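Local coordinates for protein putative 2-dehydro-3-deoxygalactonokinase (Sinorhizobium meliloti, PDB 3T69) that probably phosphorylates 2-dehydro-3-deoxy-D-galactonate with ATP, giving the 6-phosphate and ADP in D-galactonate breakdown, at residues W14-F19 against G39-A44; G142-C147 against G261-G266. All blocks are in the same frame, centred on the assembly; numbering follows the deposited sequence.

Interaction 1: residues W14-F19 against G39-A44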
loop_
_atom_site.group_PDB
_atom_site.type_symbol
_atom_site.label_atom_id
_atom_site.label_comp_id
_atom_site.label_asym_id
_atom_site.label_seq_id
_atom_site.Cartn_x
_atom_site.Cartn_y
_atom_site.Cartn_z
ATOM N N TRP B 14 13.760 -19.532 -10.413
ATOM C CA TRP B 14 13.994 -19.288 -9.008
ATOM C C TRP B 14 13.450 -17.893 -8.667
ATOM O O TRP B 14 14.127 -16.852 -8.834
ATOM C CB TRP B 14 15.474 -19.437 -8.687
ATOM C CG TRP B 14 15.714 -20.001 -7.345
ATOM C CD1 TRP B 14 14.946 -19.821 -6.249
ATOM C CD2 TRP B 14 16.823 -20.830 -6.931
ATOM N NE1 TRP B 14 15.486 -20.489 -5.174
ATOM C CE2 TRP B 14 16.630 -21.130 -5.572
ATOM C CE3 TRP B 14 17.931 -21.381 -7.592
ATOM C CZ2 TRP B 14 17.506 -21.951 -4.850
ATOM C CZ3 TRP B 14 18.805 -22.186 -6.867
ATOM C CH2 TRP B 14 18.590 -22.453 -5.511
ATOM N N GLY B 15 12.196 -17.896 -8.211
ATOM C CA GLY B 15 11.473 -16.687 -7.863
ATOM C C GLY B 15 11.740 -16.231 -6.450
ATOM O O GLY B 15 12.463 -16.899 -5.708
ATOM N N THR B 16 11.141 -15.097 -6.076
ATOM C CA THR B 16 11.331 -14.574 -4.733
ATOM C C THR B 16 10.794 -15.559 -3.710
ATOM O O THR B 16 11.385 -15.704 -2.644
ATOM C CB THR B 16 10.610 -13.242 -4.509
ATOM O OG1 THR B 16 10.816 -12.402 -5.646
ATOM C CG2 THR B 16 11.101 -12.542 -3.232
ATOM N N SER B 17 9.684 -16.226 -4.031
ATOM C CA SER B 17 8.948 -17.013 -3.012
ATOM C C SER B 17 8.732 -18.483 -3.362
ATOM O O SER B 17 8.112 -19.232 -2.598
ATOM C CB SER B 17 7.601 -16.346 -2.691
ATOM O OG SER B 17 7.808 -15.143 -1.983
ATOM N N SER B 18 9.259 -18.882 -4.510
ATOM C CA SER B 18 8.982 -20.179 -5.072
ATOM C C SER B 18 10.116 -20.686 -5.965
ATOM O O SER B 18 10.751 -19.915 -6.691
ATOM C CB SER B 18 7.671 -20.132 -5.863
ATOM O OG SER B 18 7.817 -19.401 -7.063
ATOM N N PHE B 19 10.324 -22.002 -5.919
ATOM C CA PHE B 19 11.340 -22.696 -6.699
ATOM C C PHE B 19 10.691 -23.718 -7.625
ATOM O O PHE B 19 9.916 -24.549 -7.182
ATOM C CB PHE B 19 12.278 -23.402 -5.740
ATOM C CG PHE B 19 13.360 -24.185 -6.410
ATOM C CD1 PHE B 19 13.149 -25.506 -6.796
ATOM C CD2 PHE B 19 14.609 -23.619 -6.627
ATOM C CE1 PHE B 19 14.149 -26.242 -7.391
ATOM C CE2 PHE B 19 15.622 -24.355 -7.226
ATOM C CZ PHE B 19 15.388 -25.668 -7.605
ATOM N N GLY B 39 12.193 -19.779 -2.193
ATOM C CA GLY B 39 12.507 -18.832 -3.232
ATOM C C GLY B 39 13.791 -18.163 -2.821
ATOM O O GLY B 39 14.439 -18.607 -1.864
ATOM N N MET B 40 14.147 -17.085 -3.520
ATOM C CA MET B 40 15.360 -16.324 -3.184
ATOM C C MET B 40 15.468 -15.899 -1.711
ATOM O O MET B 40 16.588 -15.832 -1.193
ATOM C CB MET B 40 15.568 -15.109 -4.115
ATOM C CG MET B 40 16.889 -14.366 -3.921
ATOM S SD MET B 40 16.657 -12.613 -3.584
ATOM C CE MET B 40 16.135 -11.963 -5.113
ATOM N N THR B 41 14.352 -15.595 -1.032
ATOM C CA THR B 41 14.491 -15.110 0.365
ATOM C C THR B 41 14.864 -16.269 1.296
ATOM O O THR B 41 15.832 -16.177 2.051
ATOM C CB THR B 41 13.321 -14.227 0.927
ATOM O OG1 THR B 41 12.138 -15.002 1.090
ATOM C CG2 THR B 41 13.019 -13.014 0.034
ATOM N N THR B 42 14.136 -17.378 1.202
ATOM C CA THR B 42 14.552 -18.534 1.964
ATOM C C THR B 42 15.995 -18.946 1.599
ATOM O O THR B 42 16.848 -19.061 2.492
ATOM C CB THR B 42 13.499 -19.684 1.977
ATOM O OG1 THR B 42 12.812 -19.771 0.720
ATOM C CG2 THR B 42 12.448 -19.415 3.107
ATOM N N ALA B 43 16.291 -19.068 0.303
ATOM C CA ALA B 43 17.621 -19.531 -0.153
ATOM C C ALA B 43 18.862 -18.842 0.435
ATOM O O ALA B 43 19.903 -19.497 0.600
ATOM C CB ALA B 43 17.705 -19.557 -1.671
ATOM N N ALA B 44 18.762 -17.548 0.745
ATOM C CA ALA B 44 19.903 -16.819 1.332
ATOM C C ALA B 44 20.079 -17.191 2.801
ATOM O O ALA B 44 21.032 -16.738 3.454
ATOM C CB ALA B 44 19.750 -15.296 1.164
#

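Interaction 2: residues G142-C147 against G261-G266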
loop_
_atom_site.group_PDB
_atom_site.type_symbol
_atom_site.label_atom_id
_atom_site.label_comp_id
_atom_site.label_asym_id
_atom_site.label_seq_id
_atom_site.Cartn_x
_atom_site.Cartn_y
_atom_site.Cartn_z
ATOM N N GLY B 142 4.727 -8.282 -34.874
ATOM C CA GLY B 142 4.383 -6.879 -34.688
ATOM C C GLY B 142 4.011 -6.619 -33.234
ATOM O O GLY B 142 4.210 -7.489 -32.355
ATOM N N SER B 143 3.444 -5.432 -32.995
ATOM C CA SER B 143 3.272 -4.889 -31.645
ATOM C C SER B 143 2.301 -5.639 -30.762
ATOM O O SER B 143 1.151 -5.893 -31.132
ATOM C CB SER B 143 2.923 -3.408 -31.689
ATOM O OG SER B 143 4.070 -2.662 -32.068
ATOM N N HIS B 144 2.785 -6.014 -29.587
ATOM C CA HIS B 144 1.920 -6.582 -28.565
ATOM C C HIS B 144 2.046 -5.775 -27.279
ATOM O O HIS B 144 3.013 -5.016 -27.087
ATOM C CB HIS B 144 2.226 -8.064 -28.340
ATOM C CG HIS B 144 2.176 -8.887 -29.593
ATOM N ND1 HIS B 144 0.995 -9.213 -30.228
ATOM C CD2 HIS B 144 3.167 -9.454 -30.329
ATOM C CE1 HIS B 144 1.258 -9.946 -31.297
ATOM N NE2 HIS B 144 2.569 -10.107 -31.381
ATOM N N LEU B 145 1.045 -5.912 -26.426
ATOM C CA LEU B 145 1.088 -5.385 -25.076
ATOM C C LEU B 145 0.766 -6.524 -24.112
ATOM O O LEU B 145 -0.359 -6.971 -24.015
ATOM C CB LEU B 145 0.113 -4.199 -24.952
ATOM C CG LEU B 145 -0.289 -3.521 -23.631
ATOM C CD1 LEU B 145 0.908 -3.204 -22.714
ATOM C CD2 LEU B 145 -1.101 -2.240 -23.963
ATOM N N VAL B 146 1.781 -6.978 -23.398
ATOM C CA VAL B 146 1.663 -8.146 -22.560
ATOM C C VAL B 146 1.630 -7.761 -21.090
ATOM O O VAL B 146 2.490 -7.011 -20.618
ATOM C CB VAL B 146 2.887 -9.046 -22.785
ATOM C CG1 VAL B 146 2.759 -10.363 -22.066
ATOM C CG2 VAL B 146 3.157 -9.260 -24.306
ATOM N N CYS B 147 0.664 -8.306 -20.360
ATOM C CA CYS B 147 0.508 -8.063 -18.938
ATOM C C CYS B 147 0.938 -9.289 -18.237
ATOM O O CYS B 147 0.418 -10.354 -18.523
ATOM C CB CYS B 147 -0.962 -7.743 -18.590
ATOM S SG CYS B 147 -1.529 -8.005 -16.862
ATOM N N GLY B 261 -7.253 -5.776 -26.436
ATOM C CA GLY B 261 -6.013 -5.505 -27.125
ATOM C C GLY B 261 -4.811 -5.834 -26.268
ATOM O O GLY B 261 -3.720 -5.258 -26.512
ATOM N N VAL B 262 -4.995 -6.734 -25.274
ATOM C CA VAL B 262 -3.864 -7.211 -24.438
ATOM C C VAL B 262 -3.697 -8.720 -24.344
ATOM O O VAL B 262 -4.676 -9.463 -24.346
ATOM C CB VAL B 262 -3.825 -6.586 -22.989
ATOM C CG1 VAL B 262 -4.471 -5.211 -22.978
ATOM C CG2 VAL B 262 -4.441 -7.505 -21.929
ATOM N N CYS B 263 -2.436 -9.140 -24.223
ATOM C CA CYS B 263 -2.053 -10.547 -24.088
ATOM C C CYS B 263 -1.615 -10.883 -22.675
ATOM O O CYS B 263 -0.514 -10.539 -22.259
ATOM C CB CYS B 263 -0.918 -10.892 -25.064
ATOM S SG CYS B 263 -1.211 -10.222 -26.773
ATOM N N LEU B 264 -2.477 -11.568 -21.935
ATOM C CA LEU B 264 -2.162 -11.944 -20.568
ATOM C C LEU B 264 -1.361 -13.208 -20.556
ATOM O O LEU B 264 -1.784 -14.191 -21.139
ATOM C CB LEU B 264 -3.439 -12.175 -19.759
ATOM C CG LEU B 264 -3.256 -12.613 -18.312
ATOM C CD1 LEU B 264 -2.920 -11.397 -17.502
ATOM C CD2 LEU B 264 -4.523 -13.271 -17.761
ATOM N N VAL B 265 -0.207 -13.170 -19.889
ATOM C CA VAL B 265 0.612 -14.338 -19.558
ATOM C C VAL B 265 0.431 -14.590 -18.090
ATOM O O VAL B 265 0.777 -13.739 -17.291
ATOM C CB VAL B 265 2.104 -14.030 -19.757
ATOM C CG1 VAL B 265 2.975 -15.133 -19.175
ATOM C CG2 VAL B 265 2.421 -13.759 -21.240
ATOM N N GLY B 266 -0.108 -15.735 -17.707
ATOM C CA GLY B 266 -0.214 -16.086 -16.290
ATOM C C GLY B 266 -0.774 -17.477 -16.104
ATOM O O GLY B 266 -1.192 -18.135 -17.073
#

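Interaction 1: residues W14-F19 against G39-A44
With its CG2 anti to the backbone N, Thr16 lays this methyl against CG2 of Thr41, 3.8 Å away, and the two side chains meet at a slant. Trp14 sits off the usual staggered positions (chi1 -145°), which swings its indole back to the helix start: NE1 lies 3.7 Å from Gly39 C, Gly39 CA stands at the ring edge in plane, and CZ2 reaches Ala43 CB. Phe19 CD2 lies over the centre of one indole face. Gly39, the N-cap residue without a side chain, lets the turn come close, its CA 4.0 Å from Ser17 CA. The helix then offers its first N-H groups to the turn: Met40 N binds Gly15 O at 2.8 Å, in the carbonyl plane, and Thr41 N makes a weak, nearly straight bond to Thr16 O (3.4 Å). Putting a serine in place of Trp14 would probably open a gap beside Ala43 and take away the indole face under Phe19 CD2. This turn joins strands 9-14 and 19-24, probably the first phosphate-binding hairpin, as in other ASKHA kinases; helix 40-43 starts against it, Ile51 of helix 50-58 touches Trp14 and Ala43, and Met72, beyond strand 67-71, meets Thr16 and Met40.

Interaction 2: residues G142-C147 against G261-G266
CG1 of Val146 overlaps CG2 of Val265 at 3.5 Å. With CG1 anti to the backbone N (chi1 -173°), this branch also lies along Cys263 O, while CG2 turns to Cys263 CB at the longer distance of 4.5 Å. Val146 and Cys263 are bridge partners on one face of the sheet. Towards the start of the strand, the sulfur of Cys263 approaches the His144 ring obliquely, 5.0 Å from its centroid.

The backbones run parallel and Cys263 grips the neighbouring strand twice, on both sides of Val146: its N-H goes almost straight to Leu145 O (3.0 Å), and its carbonyl O accepts Cys147 N at 3.2 Å, the donor standing well above the carbonyl plane. Val265 N then extends the pairing to Cys147 O, lying nearly in line with that C=O bond. The short strand axes are 48° apart in direction. These are neighbouring strands of the C-terminal-half sheet of an ASKHA-type kinase: 143-148 leads towards the probable second phosphate-binding hairpin, and 261-264 runs into the glycine-rich turn at Gly266, consistent with the adenosine-binding motif of this superfamily.

On the other face, Leu264 holds CG anti to its own N, bringing CD1 to 3.7 Å from Cys147 SG and close to Cys147 O. Tyr274 of helix 268-280 touches both residues there, and Leu278 of the same helix meets Leu264. Strand 153-159 flanks 143-148 on its remaining edge, with backbone hydrogen bonds between Val146 and Val156 and between His144 and Leu158, and Trp155 packs on Leu145 and Cys147. Beyond 261-264 the sheet continues to strand 284-285, where Asn284 bonds to the Val262 backbone.

How the interactions relate
Interactions 1 and 2 sit on opposite sides of the chain's centre; their own centres are 27 Å apart and their nearest atoms about 13 Å, so they do not touch. Interaction 1 lies at the end of the sheet holding strands 9-14 and 19-24, interaction 2 within the sheet holding 143-148 and 261-264. Interaction 1 closes before interaction 2 opens along the chain. In ASKHA kinases ATP lies in the cleft between the two domains; by that comparison, 14-19 would probably face the phosphates from one side, with the hairpin after 142-147 and the glycine-rich turn that begins at Gly266 probably serving phosphates and adenosine from the other.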